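Local atomic coordinates of nucleoporin NUP145N (Chaetomium thermophilum, PDB entry 5HB6), a protein that probably serves as a structural component of the nuclear pore complex and a docking partner for transport factors, and contains a self-cleaving domain of peptidase family S59. Residues F27-F39 and L53-A65. The protein carries 1 engineered substitution. Sequence-based numbering, arbitrary orientation.
Sequences FTVGRENVGSVQF and LFGTIVILEPRSA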
ATOM      1  N   PHE A  27       4.374   6.483   7.591  1.00 13.49           N
ATOM      2  CA  PHE A  27       3.839   5.195   8.010  1.00 12.58           C
ATOM      3  C   PHE A  27       3.730   4.274   6.801  1.00 11.86           C
ATOM      4  O   PHE A  27       3.148   4.642   5.785  1.00 13.12           O
ATOM      5  CB  PHE A  27       2.490   5.356   8.711  1.00 13.10           C
ATOM      6  CG  PHE A  27       1.989   4.094   9.336  1.00 13.64           C
ATOM      7  CD1 PHE A  27       2.755   3.411  10.268  1.00 14.55           C
ATOM      8  CD2 PHE A  27       0.756   3.565   8.985  1.00 14.68           C
ATOM      9  CE1 PHE A  27       2.290   2.248  10.837  1.00 15.22           C
ATOM     10  CE2 PHE A  27       0.291   2.411   9.579  1.00 15.31           C
ATOM     11  CZ  PHE A  27       1.067   1.747  10.475  1.00 15.02           C
ATOM     12  N   THR A  28       4.262   3.065   6.949  1.00 12.14           N
ATOM     13  CA  THR A  28       4.381   2.110   5.857  1.00 12.26           C
ATOM     14  C   THR A  28       4.009   0.749   6.410  1.00 12.67           C
ATOM     15  O   THR A  28       4.512   0.369   7.466  1.00 12.85           O
ATOM     16  CB  THR A  28       5.823   2.066   5.335  1.00 13.64           C
ATOM     17  OG1 THR A  28       6.199   3.376   4.901  1.00 14.58           O
ATOM     18  CG2 THR A  28       5.979   1.128   4.164  1.00 14.10           C
ATOM     19  N   VAL A  29       3.128   0.031   5.716  1.00 12.92           N
ATOM     20  CA  VAL A  29       2.799  -1.353   6.019  1.00 13.02           C
ATOM     21  C   VAL A  29       3.205  -2.179   4.828  1.00 12.32           C
ATOM     22  O   VAL A  29       2.829  -1.860   3.698  1.00 13.23           O
ATOM     23  CB  VAL A  29       1.306  -1.530   6.337  1.00 13.61           C
ATOM     24  CG1 VAL A  29       0.970  -3.026   6.568  1.00 14.70           C
ATOM     25  CG2 VAL A  29       0.934  -0.719   7.567  1.00 15.51           C
ATOM     26  N   GLY A  30       4.017  -3.209   5.072  1.00 12.72           N
ATOM     27  CA  GLY A  30       4.491  -4.048   3.993  1.00 13.07           C
ATOM     28  C   GLY A  30       4.324  -5.519   4.319  1.00 12.77           C
ATOM     29  O   GLY A  30       4.018  -5.899   5.456  1.00 13.24           O
ATOM     30  N   ARG A  31       4.526  -6.334   3.301  1.00 11.96           N
ATOM     31  CA  ARG A  31       4.545  -7.774   3.492  1.00 11.93           C
ATOM     32  C   ARG A  31       5.558  -8.364   2.533  1.00 11.85           C
ATOM     33  O   ARG A  31       5.535  -8.072   1.340  1.00 12.44           O
ATOM     34  CB  ARG A  31       3.172  -8.417   3.321  1.00 13.12           C
ATOM     35  CG  ARG A  31       3.135  -9.899   3.658  1.00 13.92           C
ATOM     36  CD  ARG A  31       1.735 -10.448   3.507  1.00 14.32           C
ATOM     37  NE  ARG A  31       1.644 -11.767   4.109  1.00 15.51           N
ATOM     38  CZ  ARG A  31       0.552 -12.519   4.147  1.00 16.99           C
ATOM     39  NH1 ARG A  31      -0.560 -12.126   3.552  1.00 18.25           N
ATOM     40  NH2 ARG A  31       0.588 -13.689   4.758  1.00 18.83           N
ATOM     41  N   GLU A  32       6.450  -9.187   3.064  0.59 12.69           N
ATOM     42  CA  GLU A  32       7.424  -9.870   2.234  0.59 14.86           C
ATOM     43  C   GLU A  32       6.729 -10.633   1.115  0.59 13.26           C
ATOM     44  O   GLU A  32       5.681 -11.255   1.319  0.59 13.38           O
ATOM     45  CB  GLU A  32       8.209 -10.872   3.085  0.59 16.98           C
ATOM     46  CG  GLU A  32       8.979 -10.249   4.220  0.59 23.37           C
ATOM     47  CD  GLU A  32       9.620 -11.284   5.137  0.59 29.78           C
ATOM     48  OE1 GLU A  32      10.587 -10.921   5.835  0.59 32.10           O
ATOM     49  OE2 GLU A  32       9.153 -12.448   5.174  0.59 31.57           O
ATOM     50  N   ASN A  33       7.304 -10.540  -0.079  1.00 14.81           N
ATOM     51  CA  ASN A  33       6.819 -11.240  -1.256  1.00 15.82           C
ATOM     52  C   ASN A  33       5.521 -10.661  -1.790  1.00 14.53           C
ATOM     53  O   ASN A  33       4.908 -11.247  -2.688  1.00 15.79           O
ATOM     54  CB  ASN A  33       6.714 -12.757  -1.027  1.00 18.68           C
ATOM     55  CG  ASN A  33       8.005 -13.333  -0.578  1.00 21.77           C
ATOM     56  OD1 ASN A  33       9.022 -13.175  -1.250  1.00 23.98           O
ATOM     57  ND2 ASN A  33       8.011 -13.915   0.606  1.00 22.16           N
ATOM     58  N   VAL A  34       5.095  -9.505  -1.287  1.00 12.32           N
ATOM     59  CA  VAL A  34       3.883  -8.863  -1.785  1.00 12.07           C
ATOM     60  C   VAL A  34       4.151  -7.421  -2.195  1.00 11.36           C
ATOM     61  O   VAL A  34       3.907  -7.038  -3.334  1.00 11.35           O
ATOM     62  CB  VAL A  34       2.712  -8.937  -0.785  1.00 14.40           C
ATOM     63  CG1 VAL A  34       1.492  -8.160  -1.319  1.00 15.85           C
ATOM     64  CG2 VAL A  34       2.379 -10.383  -0.451  1.00 16.29           C
ATOM     65  N   GLY A  35       4.606  -6.598  -1.258  1.00 12.12           N
ATOM     66  CA  GLY A  35       4.811  -5.188  -1.541  1.00 12.56           C
ATOM     67  C   GLY A  35       4.489  -4.358  -0.325  1.00 12.40           C
ATOM     68  O   GLY A  35       4.642  -4.821   0.817  1.00 13.32           O
ATOM     69  N   SER A  36       4.059  -3.113  -0.562  1.00 11.68           N
ATOM     70  CA  SER A  36       3.941  -2.154   0.520  1.00 12.49           C
ATOM     71  C   SER A  36       2.914  -1.090   0.200  1.00 11.53           C
ATOM     72  O   SER A  36       2.621  -0.800  -0.963  1.00 11.65           O
ATOM     73  CB  SER A  36       5.293  -1.491   0.838  1.00 13.57           C
ATOM     74  OG  SER A  36       5.757  -0.808  -0.311  1.00 15.86           O
ATOM     75  N   VAL A  37       2.405  -0.489   1.279  1.00 12.72           N
ATOM     76  CA  VAL A  37       1.550   0.694   1.231  1.00 12.30           C
ATOM     77  C   VAL A  37       2.234   1.758   2.094  1.00 12.34           C
ATOM     78  O   VAL A  37       2.468   1.547   3.290  1.00 13.37           O
ATOM     79  CB  VAL A  37       0.147   0.392   1.772  1.00 13.59           C
ATOM     80  CG1 VAL A  37      -0.732   1.619   1.708  1.00 15.00           C
ATOM     81  CG2 VAL A  37      -0.474  -0.772   1.043  1.00 14.92           C
ATOM     82  N   GLN A  38       2.595   2.865   1.465  1.00 12.14           N
ATOM     83  CA  GLN A  38       3.256   3.994   2.113  1.00 12.07           C
ATOM     84  C   GLN A  38       2.257   5.134   2.160  1.00 13.01           C
ATOM     85  O   GLN A  38       1.902   5.692   1.122  1.00 14.06           O
ATOM     86  CB  GLN A  38       4.496   4.440   1.340  1.00 13.77           C
ATOM     87  CG  GLN A  38       5.622   3.427   1.302  1.00 17.30           C
ATOM     88  CD  GLN A  38       6.768   3.859   0.397  1.00 18.80           C
ATOM     89  OE1 GLN A  38       7.599   4.658   0.804  1.00 21.74           O
ATOM     90  NE2 GLN A  38       6.798   3.362  -0.844  1.00 17.60           N
ATOM     91  N   PHE A  39       1.808   5.495   3.359  1.00 13.85           N
ATOM     92  CA  PHE A  39       0.851   6.587   3.480  1.00 15.26           C
ATOM     93  C   PHE A  39       1.562   7.918   3.253  1.00 15.60           C
ATOM     94  O   PHE A  39       2.643   8.163   3.810  1.00 17.81           O
ATOM     95  CB  PHE A  39       0.097   6.487   4.809  1.00 16.36           C
ATOM     96  CG  PHE A  39      -0.688   5.202   4.912  1.00 16.57           C
ATOM     97  CD1 PHE A  39      -1.948   5.103   4.339  1.00 17.38           C
ATOM     98  CD2 PHE A  39      -0.137   4.070   5.483  1.00 17.34           C
ATOM     99  CE1 PHE A  39      -2.657   3.920   4.380  1.00 17.67           C
ATOM    100  CE2 PHE A  39      -0.826   2.870   5.507  1.00 17.78           C
ATOM    101  CZ  PHE A  39      -2.093   2.794   4.951  1.00 17.55           C
ATOM    102  N   LEU A  53      -3.684  -5.103  13.211  0.74 21.87           N
ATOM    103  CA  LEU A  53      -3.623  -4.323  11.986  0.74 19.43           C
ATOM    104  C   LEU A  53      -3.367  -5.212  10.780  0.74 17.54           C
ATOM    105  O   LEU A  53      -4.141  -5.194   9.809  0.74 18.91           O
ATOM    106  CB  LEU A  53      -2.506  -3.284  12.117  0.74 20.02           C
ATOM    107  CG  LEU A  53      -2.476  -2.130  11.120  0.74 20.51           C
ATOM    108  CD1 LEU A  53      -1.830  -0.895  11.762  0.74 22.96           C
ATOM    109  CD2 LEU A  53      -1.724  -2.536   9.880  0.74 19.80           C
ATOM    110  N   PHE A  54      -2.308  -6.017  10.832  1.00 18.35           N
ATOM    111  CA  PHE A  54      -1.933  -6.859   9.702  1.00 17.96           C
ATOM    112  C   PHE A  54      -3.040  -7.861   9.422  1.00 19.61           C
ATOM    113  O   PHE A  54      -3.462  -8.598  10.321  1.00 21.69           O
ATOM    114  CB  PHE A  54      -0.655  -7.641  10.031  1.00 16.67           C
ATOM    115  CG  PHE A  54       0.556  -6.795  10.359  1.00 15.48           C
ATOM    116  CD1 PHE A  54       0.846  -5.607   9.687  1.00 15.01           C
ATOM    117  CD2 PHE A  54       1.431  -7.244  11.329  1.00 16.73           C
ATOM    118  CE1 PHE A  54       1.971  -4.904  10.012  1.00 15.29           C
ATOM    119  CE2 PHE A  54       2.560  -6.547  11.626  1.00 16.57           C
ATOM    120  CZ  PHE A  54       2.834  -5.367  10.976  1.00 15.83           C
ATOM    121  N   GLY A  55      -3.481  -7.921   8.168  1.00 19.25           N
ATOM    122  CA  GLY A  55      -4.485  -8.892   7.792  1.00 19.96           C
ATOM    123  C   GLY A  55      -5.884  -8.587   8.269  1.00 20.95           C
ATOM    124  O   GLY A  55      -6.801  -9.374   7.997  1.00 22.95           O
ATOM    125  N   THR A  56      -6.082  -7.455   8.941  1.00 20.33           N
ATOM    126  CA  THR A  56      -7.360  -7.079   9.529  1.00 21.01           C
ATOM    127  C   THR A  56      -7.756  -5.692   9.033  1.00 20.85           C
ATOM    128  O   THR A  56      -8.860  -5.505   8.522  1.00 23.20           O
ATOM    129  CB  THR A  56      -7.236  -7.102  11.049  1.00 24.56           C
ATOM    130  OG1 THR A  56      -6.971  -8.447  11.469  1.00 27.20           O
ATOM    131  CG2 THR A  56      -8.502  -6.624  11.701  1.00 25.42           C
ATOM    132  N   ILE A  57      -6.875  -4.713   9.228  0.58 18.69           N
ATOM    133  CA  ILE A  57      -7.057  -3.366   8.683  0.58 18.84           C
ATOM    134  C   ILE A  57      -6.400  -3.238   7.311  0.58 17.79           C
ATOM    135  O   ILE A  57      -7.027  -2.795   6.344  0.58 18.21           O
ATOM    136  CB  ILE A  57      -6.498  -2.316   9.675  0.58 19.57           C
ATOM    137  CG1 ILE A  57      -7.294  -2.321  10.990  0.58 24.06           C
ATOM    138  CG2 ILE A  57      -6.534  -0.928   9.061  0.58 19.73           C
ATOM    139  CD1 ILE A  57      -6.799  -1.323  12.039  0.58 25.20           C
ATOM    140  N   VAL A  58      -5.129  -3.618   7.221  1.00 16.87           N
ATOM    141  CA  VAL A  58      -4.374  -3.597   5.975  1.00 15.09           C
ATOM    142  C   VAL A  58      -4.125  -5.042   5.578  1.00 15.24           C
ATOM    143  O   VAL A  58      -3.484  -5.793   6.319  1.00 16.84           O
ATOM    144  CB  VAL A  58      -3.062  -2.809   6.114  1.00 15.47           C
ATOM    145  CG1 VAL A  58      -2.300  -2.812   4.787  1.00 16.14           C
ATOM    146  CG2 VAL A  58      -3.332  -1.387   6.618  1.00 16.02           C
ATOM    147  N   ILE A  59      -4.611  -5.422   4.398  1.00 16.02           N
ATOM    148  CA  ILE A  59      -4.477  -6.792   3.906  1.00 16.21           C
ATOM    149  C   ILE A  59      -3.622  -6.736   2.658  1.00 15.55           C
ATOM    150  O   ILE A  59      -3.986  -6.059   1.683  1.00 16.50           O
ATOM    151  CB  ILE A  59      -5.827  -7.458   3.595  1.00 20.02           C
ATOM    152  CG1 ILE A  59      -6.685  -7.535   4.852  1.00 22.93           C
ATOM    153  CG2 ILE A  59      -5.608  -8.865   3.106  1.00 22.21           C
ATOM    154  CD1 ILE A  59      -7.536  -6.356   5.067  1.00 25.42           C
ATOM    155  N   LEU A  60      -2.514  -7.469   2.682  1.00 15.41           N
ATOM    156  CA  LEU A  60      -1.583  -7.558   1.567  1.00 13.96           C
ATOM    157  C   LEU A  60      -1.486  -9.013   1.141  1.00 14.39           C
ATOM    158  O   LEU A  60      -0.980  -9.851   1.878  1.00 15.95           O
ATOM    159  CB  LEU A  60      -0.216  -7.012   1.982  1.00 14.00           C
ATOM    160  CG  LEU A  60      -0.207  -5.500   2.184  1.00 16.29           C
ATOM    161  CD1 LEU A  60       1.071  -5.025   2.826  1.00 15.40           C
ATOM    162  CD2 LEU A  60      -0.367  -4.789   0.857  1.00 19.67           C
ATOM    163  N   GLU A  61      -1.962  -9.303  -0.054  0.55 12.88           N
ATOM    164  CA  GLU A  61      -1.744 -10.587  -0.699  0.55 14.45           C
ATOM    165  C   GLU A  61      -1.231 -10.298  -2.097  0.55 12.89           C
ATOM    166  O   GLU A  61      -1.343  -9.159  -2.574  0.55 11.33           O
ATOM    167  CB  GLU A  61      -3.035 -11.421  -0.756  0.55 18.25           C
ATOM    168  CG  GLU A  61      -3.570 -11.751   0.642  0.55 21.59           C
ATOM    169  CD  GLU A  61      -4.864 -12.540   0.626  0.55 26.31           C
ATOM    170  OE1 GLU A  61      -5.545 -12.546  -0.420  0.55 27.48           O
ATOM    171  OE2 GLU A  61      -5.190 -13.146   1.667  0.55 27.92           O
ATOM    172  N   PRO A  62      -0.624 -11.276  -2.771  1.00 14.16           N
ATOM    173  CA  PRO A  62       0.002 -10.968  -4.059  1.00 13.17           C
ATOM    174  C   PRO A  62      -0.948 -10.230  -4.983  1.00 12.86           C
ATOM    175  O   PRO A  62      -2.077 -10.643  -5.226  1.00 13.67           O
ATOM    176  CB  PRO A  62       0.402 -12.343  -4.595  1.00 14.76           C
ATOM    177  CG  PRO A  62       0.687 -13.125  -3.362  1.00 16.26           C
ATOM    178  CD  PRO A  62      -0.427 -12.697  -2.413  1.00 15.87           C
ATOM    179  N   ARG A  63      -0.490  -9.071  -5.447  1.00 11.94           N
ATOM    180  CA  ARG A  63      -1.208  -8.239  -6.397  1.00 11.91           C
ATOM    181  C   ARG A  63      -2.471  -7.625  -5.815  1.00 12.34           C
ATOM    182  O   ARG A  63      -3.352  -7.193  -6.557  1.00 12.87           O
ATOM    183  CB  ARG A  63      -1.501  -8.995  -7.687  1.00 12.53           C
ATOM    184  CG  ARG A  63      -0.219  -9.580  -8.305  1.00 12.60           C
ATOM    185  CD  ARG A  63      -0.472 -10.296  -9.620  1.00 12.59           C
ATOM    186  NE  ARG A  63      -1.025  -9.335 -10.578  1.00 12.25           N
ATOM    187  CZ  ARG A  63      -1.847  -9.636 -11.570  1.00 11.99           C
ATOM    188  NH1 ARG A  63      -2.220 -10.886 -11.783  1.00 12.70           N
ATOM    189  NH2 ARG A  63      -2.318  -8.692 -12.341  1.00 13.17           N
ATOM    190  N   SER A  64      -2.555  -7.519  -4.493  1.00 12.82           N
ATOM    191  CA  SER A  64      -3.784  -7.094  -3.835  1.00 15.59           C
ATOM    192  C   SER A  64      -3.479  -6.354  -2.532  1.00 15.62           C
ATOM    193  O   SER A  64      -3.026  -6.956  -1.563  1.00 17.16           O
ATOM    194  CB  SER A  64      -4.618  -8.333  -3.557  1.00 18.38           C
ATOM    195  OG  SER A  64      -5.842  -7.990  -2.960  1.00 21.60           O
ATOM    196  N   ALA A  65      -3.747  -5.057  -2.512  1.00 14.51           N
ATOM    197  CA  ALA A  65      -3.637  -4.246  -1.311  1.00 15.18           C
ATOM    198  C   ALA A  65      -5.022  -3.714  -0.981  1.00 17.70           C
ATOM    199  O   ALA A  65      -5.642  -3.043  -1.800  1.00 20.57           O
ATOM    200  CB  ALA A  65      -2.644  -3.106  -1.510  1.00 16.08           C
TER
HETATM  201  O   HOH W   1      -3.440 -13.453   3.946  0.55 74.23           O
HETATM  202  O   HOH W   2       2.165  -8.357  -5.122  1.00 12.20           O
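Strand 58-61 of a small two-stranded hairpin lies over one face of the main antiparallel sheet, its axis 7.5 Å from that of strand 28-31 and turned 33° from it; the layers meet mainly through side chains packed on side chains and backbone. Leu60 carries the middle of the interface. Its CD1 rests on the backbone of strand 28-31, 3.6 Å from Gly30 C, while its CD2 reaches across to CG2 of Val37 on the neighbouring strand. Beside it Val29 and Val58 pass side by side, pointing oppositely, their CG1 methyls 3.7 Å apart; Val29 CG1 also sits at the edge of the Phe54 ring. At the turn between strands 28-31 and 35-39, the classic bulge of Val34 and Gly35 opposite Arg31 brings Val34 CG1 to 3.3 Å from Glu61 O. The backbone sets Arg31 CB against Leu60 CB, and the extended chain beyond it, CG anti to the backbone N (chi1 -174°), carries the guanidinium to Leu60 O. The bond from Arg31 NH1 to Leu60 O is 2.9 Å long and nearly straight (164° at the hydrogen), with the oxygen close to the guanidinium plane. NE bonds to Gly2 O, and in one conformer of Glu61 a water accepts from NH1 and donates to Glu61 OE2. With a leucine here, Leu60 O and Gly2 O would probably each lose a donor. A second water, between Val34 O and Arg63 N, ties the bulge to the type II turn of hairpin 58-67. That hairpin of this autopeptidase domain is thus joined to the sheet by an aliphatic core, with polar links concentrated at its turn end.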